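Local coordinates for protein transcriptional regulator (Bacillus halodurans, PDB 1Z4E) that has the acetyltransferase (GNAT) fold and probably transfers acyl groups other than amino-acyl groups, at residues G63-T75 and W84-A96. Sequence-based numbering, arbitrary orientation.
Sequences GEEIVGMLQVTFT and WRATIEGVRTHSA
T73 and T87 sit as a hydrogen-bonded pair in the antiparallel ladder of strands 65-75 and 84-93, neighbouring strands inside the mixed GNAT-fold sheet. Their side chains run alongside each other: chi1 70° puts T73 OG1 between its backbone N and carbonyl carbon, in van der Waals contact with T87 CB at 3.5 Å. T87 OG1 accepts from Q123 NE2 of strand 119-127 and shares a hydrogen bond with a water that donates to R85 O. On the face beneath helix 102-116, V72 CG2 lies 4.2 Å from I88 CG1, and F74 brings CD1 to 3.7 Å from A86 CB. Further along, L70 CB packs 3.8 Å from V91 CG2, the two side chains pointing the same way. Between the pairs Q71-E89 and M69-R92 a beta bulge sets G90 and V91 against L70, in the strand that carries the GNAT fold's characteristic bulge. The E89 carboxylate reaches R85 of the second subunit in a salt bridge, so this face takes part in the dimer. W84 sets one ring face, near its rim, over T75 C. At the other end, H94 ND1 accepts a hydrogen bond from the A96 N-H, in the ring plane; E65 OE1 bonds N62, while a water bridges E65 OE2 to H94 NE2, 2.9 Å from the latter.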
ATOM      1  N   GLY A  63      13.341  24.769  10.377  1.00 20.29           N
ATOM      2  CA  GLY A  63      14.241  25.590   9.590  1.00 23.36           C
ATOM      3  C   GLY A  63      14.790  24.625   8.552  1.00 24.17           C
ATOM      4  O   GLY A  63      14.021  23.882   7.940  1.00 21.75           O
ATOM      5  N   GLU A  64      16.106  24.593   8.371  1.00 24.70           N
ATOM      6  CA  GLU A  64      16.710  23.693   7.390  1.00 28.13           C
ATOM      7  C   GLU A  64      16.896  22.280   7.935  1.00 27.10           C
ATOM      8  O   GLU A  64      17.207  21.351   7.189  1.00 24.89           O
ATOM      9  CB  GLU A  64      18.059  24.244   6.930  1.00 36.29           C
ATOM     10  CG  GLU A  64      17.962  25.527   6.119  1.00 40.71           C
ATOM     11  CD  GLU A  64      19.325  26.065   5.724  1.00 49.43           C
ATOM     12  OE1 GLU A  64      20.123  25.299   5.143  1.00 47.19           O
ATOM     13  OE2 GLU A  64      19.596  27.255   5.991  1.00 51.31           O
ATOM     14  N   GLU A  65      16.697  22.118   9.237  1.00 20.28           N
ATOM     15  CA  GLU A  65      16.856  20.818   9.868  1.00 16.62           C
ATOM     16  C   GLU A  65      15.612  19.958   9.664  1.00 13.14           C
ATOM     17  O   GLU A  65      14.506  20.333  10.071  1.00 15.81           O
ATOM     18  CB  GLU A  65      17.129  21.012  11.371  1.00 19.76           C
ATOM     19  CG  GLU A  65      17.256  19.730  12.178  1.00 17.55           C
ATOM     20  CD  GLU A  65      17.538  20.002  13.649  1.00 22.16           C
ATOM     21  OE1 GLU A  65      16.749  20.730  14.295  1.00 18.89           O
ATOM     22  OE2 GLU A  65      18.552  19.488  14.160  1.00 21.55           O
ATOM     23  N   ILE A  66      15.784  18.807   9.022  1.00 15.38           N
ATOM     24  CA  ILE A  66      14.660  17.907   8.804  1.00 16.46           C
ATOM     25  C   ILE A  66      14.480  17.113  10.094  1.00 13.90           C
ATOM     26  O   ILE A  66      15.406  16.448  10.553  1.00 14.23           O
ATOM     27  CB  ILE A  66      14.934  16.923   7.639  1.00 14.02           C
ATOM     28  CG1 ILE A  66      15.151  17.696   6.330  1.00 16.96           C
ATOM     29  CG2 ILE A  66      13.766  15.953   7.498  1.00 13.44           C
ATOM     30  CD1 ILE A  66      13.947  18.526   5.889  1.00 19.41           C
ATOM     31  N   VAL A  67      13.293  17.177  10.683  1.00 11.06           N
ATOM     32  CA  VAL A  67      13.064  16.458  11.926  1.00 12.02           C
ATOM     33  C   VAL A  67      12.055  15.326  11.813  1.00 12.44           C
ATOM     34  O   VAL A  67      11.758  14.655  12.802  1.00 11.72           O
ATOM     35  CB  VAL A  67      12.633  17.431  13.042  1.00 17.81           C
ATOM     36  CG1 VAL A  67      13.728  18.457  13.249  1.00 15.58           C
ATOM     37  CG2 VAL A  67      11.324  18.123  12.680  1.00 17.17           C
ATOM     38  N   GLY A  68      11.541  15.109  10.606  1.00 14.52           N
ATOM     39  CA  GLY A  68      10.576  14.046  10.402  1.00 13.38           C
ATOM     40  C   GLY A  68      10.290  13.845   8.929  1.00 13.41           C
ATOM     41  O   GLY A  68      10.462  14.760   8.127  1.00 13.18           O
ATOM     42  N   MET A  69       9.852  12.645   8.567  1.00 13.63           N
ATOM     43  CA  MET A  69       9.556  12.344   7.172  1.00 14.51           C
ATOM     44  C   MET A  69       8.578  11.181   7.054  1.00 11.37           C
ATOM     45  O   MET A  69       8.390  10.410   7.993  1.00 14.81           O
ATOM     46  CB  MET A  69      10.856  11.968   6.427  1.00  6.09           C
ATOM     47  CG  MET A  69      11.485  10.644   6.904  1.00  6.03           C
ATOM     48  SD  MET A  69      13.126  10.197   6.187  1.00  6.45           S
ATOM     49  CE  MET A  69      12.620   9.588   4.598  1.00 10.89           C
ATOM     50  N   LEU A  70       7.960  11.070   5.884  1.00 13.20           N
ATOM     51  CA  LEU A  70       7.067   9.962   5.579  1.00 14.77           C
ATOM     52  C   LEU A  70       6.793  10.012   4.089  1.00 16.33           C
ATOM     53  O   LEU A  70       7.036  11.031   3.431  1.00 14.78           O
ATOM     54  CB  LEU A  70       5.743  10.056   6.358  1.00 11.61           C
ATOM     55  CG  LEU A  70       4.749  11.196   6.080  1.00 14.85           C
ATOM     56  CD1 LEU A  70       4.115  11.035   4.699  1.00 13.44           C
ATOM     57  CD2 LEU A  70       3.665  11.180   7.137  1.00 12.88           C
ATOM     58  N   GLN A  71       6.319   8.900   3.547  1.00 14.62           N
ATOM     59  CA  GLN A  71       5.952   8.860   2.143  1.00 16.10           C
ATOM     60  C   GLN A  71       4.469   8.551   2.149  1.00 14.64           C
ATOM     61  O   GLN A  71       3.988   7.812   3.011  1.00 13.95           O
ATOM     62  CB  GLN A  71       6.707   7.766   1.386  1.00 14.59           C
ATOM     63  CG  GLN A  71       6.500   7.860  -0.133  1.00 18.97           C
ATOM     64  CD  GLN A  71       7.315   6.843  -0.919  1.00 20.94           C
ATOM     65  OE1 GLN A  71       8.381   6.414  -0.481  1.00 14.95           O
ATOM     66  NE2 GLN A  71       6.827   6.473  -2.098  1.00 18.89           N
ATOM     67  N   VAL A  72       3.731   9.138   1.216  1.00 16.46           N
ATOM     68  CA  VAL A  72       2.306   8.879   1.135  1.00 15.54           C
ATOM     69  C   VAL A  72       1.954   8.677  -0.335  1.00 17.29           C
ATOM     70  O   VAL A  72       2.441   9.406  -1.210  1.00 15.48           O
ATOM     71  CB  VAL A  72       1.489  10.036   1.761  1.00 17.98           C
ATOM     72  CG1 VAL A  72       1.718  11.326   0.984  1.00 16.26           C
ATOM     73  CG2 VAL A  72       0.003   9.670   1.795  1.00 16.68           C
ATOM     74  N   THR A  73       1.142   7.658  -0.600  1.00 12.09           N
ATOM     75  CA  THR A  73       0.727   7.319  -1.957  1.00 15.13           C
ATOM     76  C   THR A  73      -0.799   7.276  -2.036  1.00 15.07           C
ATOM     77  O   THR A  73      -1.455   6.635  -1.207  1.00 13.79           O
ATOM     78  CB  THR A  73       1.280   5.941  -2.370  1.00 20.71           C
ATOM     79  OG1 THR A  73       0.602   4.918  -1.632  1.00 36.99           O
ATOM     80  CG2 THR A  73       2.756   5.845  -2.058  1.00 14.23           C
ATOM     81  N   PHE A  74      -1.353   7.963  -3.033  1.00 13.50           N
ATOM     82  CA  PHE A  74      -2.799   8.033  -3.240  1.00 12.98           C
ATOM     83  C   PHE A  74      -3.101   7.130  -4.422  1.00 11.45           C
ATOM     84  O   PHE A  74      -2.590   7.351  -5.519  1.00 13.00           O
ATOM     85  CB  PHE A  74      -3.200   9.475  -3.546  1.00 16.36           C
ATOM     86  CG  PHE A  74      -2.677  10.461  -2.548  1.00 19.91           C
ATOM     87  CD1 PHE A  74      -3.211  10.527  -1.268  1.00 13.97           C
ATOM     88  CD2 PHE A  74      -1.619  11.306  -2.879  1.00 21.18           C
ATOM     89  CE1 PHE A  74      -2.696  11.421  -0.322  1.00 16.25           C
ATOM     90  CE2 PHE A  74      -1.098  12.200  -1.948  1.00 22.78           C
ATOM     91  CZ  PHE A  74      -1.636  12.258  -0.667  1.00 16.14           C
ATOM     92  N   THR A  75      -3.940   6.125  -4.201  1.00 12.74           N
ATOM     93  CA  THR A  75      -4.238   5.135  -5.237  1.00 14.13           C
ATOM     94  C   THR A  75      -5.721   4.767  -5.360  1.00 13.26           C
ATOM     95  O   THR A  75      -6.425   4.672  -4.361  1.00 12.21           O
ATOM     96  CB  THR A  75      -3.456   3.827  -4.924  1.00 13.66           C
ATOM     97  OG1 THR A  75      -2.078   4.147  -4.694  1.00 17.57           O
ATOM     98  CG2 THR A  75      -3.560   2.819  -6.076  1.00 17.14           C
ATOM     99  N   TRP A  84     -10.614   5.860  -3.456  1.00 12.58           N
ATOM    100  CA  TRP A  84      -9.176   6.060  -3.484  1.00 13.59           C
ATOM    101  C   TRP A  84      -8.713   5.892  -2.035  1.00 13.75           C
ATOM    102  O   TRP A  84      -9.447   6.230  -1.110  1.00 11.15           O
ATOM    103  CB  TRP A  84      -8.838   7.486  -3.921  1.00 14.62           C
ATOM    104  CG  TRP A  84      -8.768   7.688  -5.393  1.00 15.99           C
ATOM    105  CD1 TRP A  84      -9.793   7.585  -6.288  1.00 14.96           C
ATOM    106  CD2 TRP A  84      -7.611   8.064  -6.146  1.00 14.19           C
ATOM    107  NE1 TRP A  84      -9.345   7.877  -7.555  1.00 15.65           N
ATOM    108  CE2 TRP A  84      -8.008   8.173  -7.497  1.00 16.17           C
ATOM    109  CE3 TRP A  84      -6.273   8.318  -5.811  1.00 14.71           C
ATOM    110  CZ2 TRP A  84      -7.114   8.529  -8.518  1.00 15.16           C
ATOM    111  CZ3 TRP A  84      -5.383   8.673  -6.826  1.00 14.83           C
ATOM    112  CH2 TRP A  84      -5.810   8.774  -8.165  1.00 21.34           C
ATOM    113  N   ARG A  85      -7.509   5.367  -1.840  1.00 12.34           N
ATOM    114  CA  ARG A  85      -6.961   5.207  -0.498  1.00 14.78           C
ATOM    115  C   ARG A  85      -5.601   5.876  -0.465  1.00 12.87           C
ATOM    116  O   ARG A  85      -4.923   5.969  -1.493  1.00 10.67           O
ATOM    117  CB  ARG A  85      -6.745   3.735  -0.142  1.00 10.13           C
ATOM    118  CG  ARG A  85      -7.959   2.843  -0.267  1.00 18.74           C
ATOM    119  CD  ARG A  85      -7.625   1.463   0.275  1.00 12.31           C
ATOM    120  NE  ARG A  85      -8.655   0.481  -0.037  1.00 14.99           N
ATOM    121  CZ  ARG A  85      -8.683  -0.754   0.456  1.00 16.89           C
ATOM    122  NH1 ARG A  85      -7.732  -1.153   1.294  1.00 12.29           N
ATOM    123  NH2 ARG A  85      -9.649  -1.595   0.098  1.00 19.25           N
ATOM    124  N   ALA A  86      -5.209   6.347   0.711  1.00 14.00           N
ATOM    125  CA  ALA A  86      -3.897   6.942   0.892  1.00 14.00           C
ATOM    126  C   ALA A  86      -3.129   5.959   1.774  1.00 14.58           C
ATOM    127  O   ALA A  86      -3.622   5.562   2.834  1.00 14.68           O
ATOM    128  CB  ALA A  86      -4.004   8.293   1.598  1.00 13.10           C
ATOM    129  N   THR A  87      -1.944   5.551   1.327  1.00 11.73           N
ATOM    130  CA  THR A  87      -1.110   4.643   2.107  1.00 12.73           C
ATOM    131  C   THR A  87       0.128   5.409   2.563  1.00  9.82           C
ATOM    132  O   THR A  87       0.862   5.982   1.745  1.00 12.85           O
ATOM    133  CB  THR A  87      -0.648   3.418   1.277  1.00 14.24           C
ATOM    134  OG1 THR A  87      -1.791   2.701   0.807  1.00 14.59           O
ATOM    135  CG2 THR A  87       0.208   2.486   2.124  1.00 13.65           C
ATOM    136  N   ILE A  88       0.337   5.433   3.875  1.00 12.41           N
ATOM    137  CA  ILE A  88       1.486   6.098   4.473  1.00 11.73           C
ATOM    138  C   ILE A  88       2.547   5.040   4.709  1.00 13.36           C
ATOM    139  O   ILE A  88       2.234   3.938   5.169  1.00 12.14           O
ATOM    140  CB  ILE A  88       1.118   6.743   5.816  1.00 17.62           C
ATOM    141  CG1 ILE A  88       0.153   7.904   5.576  1.00 20.18           C
ATOM    142  CG2 ILE A  88       2.379   7.218   6.533  1.00 17.99           C
ATOM    143  CD1 ILE A  88      -0.320   8.574   6.848  1.00 22.07           C
ATOM    144  N   GLU A  89       3.799   5.377   4.410  1.00 14.82           N
ATOM    145  CA  GLU A  89       4.900   4.432   4.572  1.00 18.06           C
ATOM    146  C   GLU A  89       6.148   5.073   5.166  1.00 19.05           C
ATOM    147  O   GLU A  89       6.510   6.195   4.814  1.00 16.63           O
ATOM    148  CB  GLU A  89       5.250   3.816   3.212  1.00 21.49           C
ATOM    149  CG  GLU A  89       6.467   2.896   3.204  1.00 16.22           C
ATOM    150  CD  GLU A  89       6.294   1.676   4.098  1.00 18.68           C
ATOM    151  OE1 GLU A  89       5.203   1.075   4.083  1.00 20.22           O
ATOM    152  OE2 GLU A  89       7.259   1.314   4.805  1.00 24.32           O
ATOM    153  N   GLY A  90       6.788   4.350   6.082  1.00 20.67           N
ATOM    154  CA  GLY A  90       8.017   4.817   6.700  1.00 23.56           C
ATOM    155  C   GLY A  90       7.993   6.168   7.387  1.00 18.43           C
ATOM    156  O   GLY A  90       8.736   7.073   7.013  1.00 23.24           O
ATOM    157  N   VAL A  91       7.135   6.307   8.389  1.00 21.76           N
ATOM    158  CA  VAL A  91       7.059   7.546   9.139  1.00 21.31           C
ATOM    159  C   VAL A  91       8.248   7.510  10.094  1.00 21.42           C
ATOM    160  O   VAL A  91       8.362   6.601  10.914  1.00 23.65           O
ATOM    161  CB  VAL A  91       5.755   7.633   9.952  1.00 18.50           C
ATOM    162  CG1 VAL A  91       5.743   8.911  10.786  1.00 19.43           C
ATOM    163  CG2 VAL A  91       4.559   7.616   9.011  1.00 18.27           C
ATOM    164  N   ARG A  92       9.141   8.481   9.970  1.00 20.37           N
ATOM    165  CA  ARG A  92      10.314   8.538  10.834  1.00 19.86           C
ATOM    166  C   ARG A  92      10.423   9.906  11.499  1.00 20.37           C
ATOM    167  O   ARG A  92      10.109  10.929  10.888  1.00 14.25           O
ATOM    168  CB  ARG A  92      11.583   8.277  10.013  1.00 17.92           C
ATOM    169  CG  ARG A  92      11.607   6.946   9.254  1.00 18.37           C
ATOM    170  CD  ARG A  92      11.954   5.763  10.162  1.00 19.70           C
ATOM    171  NE  ARG A  92      12.070   4.519   9.400  1.00 27.85           N
ATOM    172  CZ  ARG A  92      11.082   3.645   9.217  1.00 24.74           C
ATOM    173  NH1 ARG A  92       9.881   3.866   9.747  1.00 18.09           N
ATOM    174  NH2 ARG A  92      11.296   2.545   8.504  1.00 27.57           N
ATOM    175  N   THR A  93      10.858   9.917  12.753  1.00 13.68           N
ATOM    176  CA  THR A  93      11.060  11.158  13.492  1.00 17.14           C
ATOM    177  C   THR A  93      12.538  11.186  13.886  1.00 16.15           C
ATOM    178  O   THR A  93      13.127  10.139  14.164  1.00 15.58           O
ATOM    179  CB  THR A  93      10.187  11.218  14.767  1.00 21.55           C
ATOM    180  OG1 THR A  93       8.802  11.249  14.400  1.00 25.24           O
ATOM    181  CG2 THR A  93      10.504  12.472  15.572  1.00 28.98           C
ATOM    182  N   HIS A  94      13.135  12.377  13.882  1.00 14.45           N
ATOM    183  CA  HIS A  94      14.543  12.559  14.239  1.00 15.88           C
ATOM    184  C   HIS A  94      14.810  11.906  15.603  1.00 15.41           C
ATOM    185  O   HIS A  94      14.041  12.097  16.546  1.00 14.12           O
ATOM    186  CB  HIS A  94      14.851  14.060  14.303  1.00 19.86           C
ATOM    187  CG  HIS A  94      16.311  14.385  14.338  1.00 26.57           C
ATOM    188  ND1 HIS A  94      17.145  13.969  15.354  1.00 23.77           N
ATOM    189  CD2 HIS A  94      17.082  15.101  13.487  1.00 36.25           C
ATOM    190  CE1 HIS A  94      18.368  14.415  15.127  1.00 30.38           C
ATOM    191  NE2 HIS A  94      18.356  15.106  14.000  1.00 32.27           N
ATOM    192  N   SER A  95      15.898  11.147  15.709  1.00 18.47           N
ATOM    193  CA  SER A  95      16.230  10.459  16.958  1.00 19.07           C
ATOM    194  C   SER A  95      16.488  11.400  18.141  1.00 19.37           C
ATOM    195  O   SER A  95      16.419  10.981  19.295  1.00 22.30           O
ATOM    196  CB  SER A  95      17.441   9.540  16.758  1.00 21.53           C
ATOM    197  OG  SER A  95      18.612  10.280  16.463  1.00 24.64           O
ATOM    198  N   ALA A  96      16.775  12.666  17.853  1.00 16.40           N
ATOM    199  CA  ALA A  96      17.021  13.643  18.910  1.00 16.20           C
ATOM    200  C   ALA A  96      15.793  14.511  19.154  1.00 17.98           C
ATOM    201  O   ALA A  96      15.862  15.522  19.858  1.00 17.47           O
ATOM    202  CB  ALA A  96      18.219  14.525  18.541  1.00 20.41           C
TER
HETATM  203  O   HOH W   1      19.895  17.393  13.003  1.00 27.60           O
HETATM  204  O   HOH W   2      -2.988   3.675  -1.413  1.00 22.06           O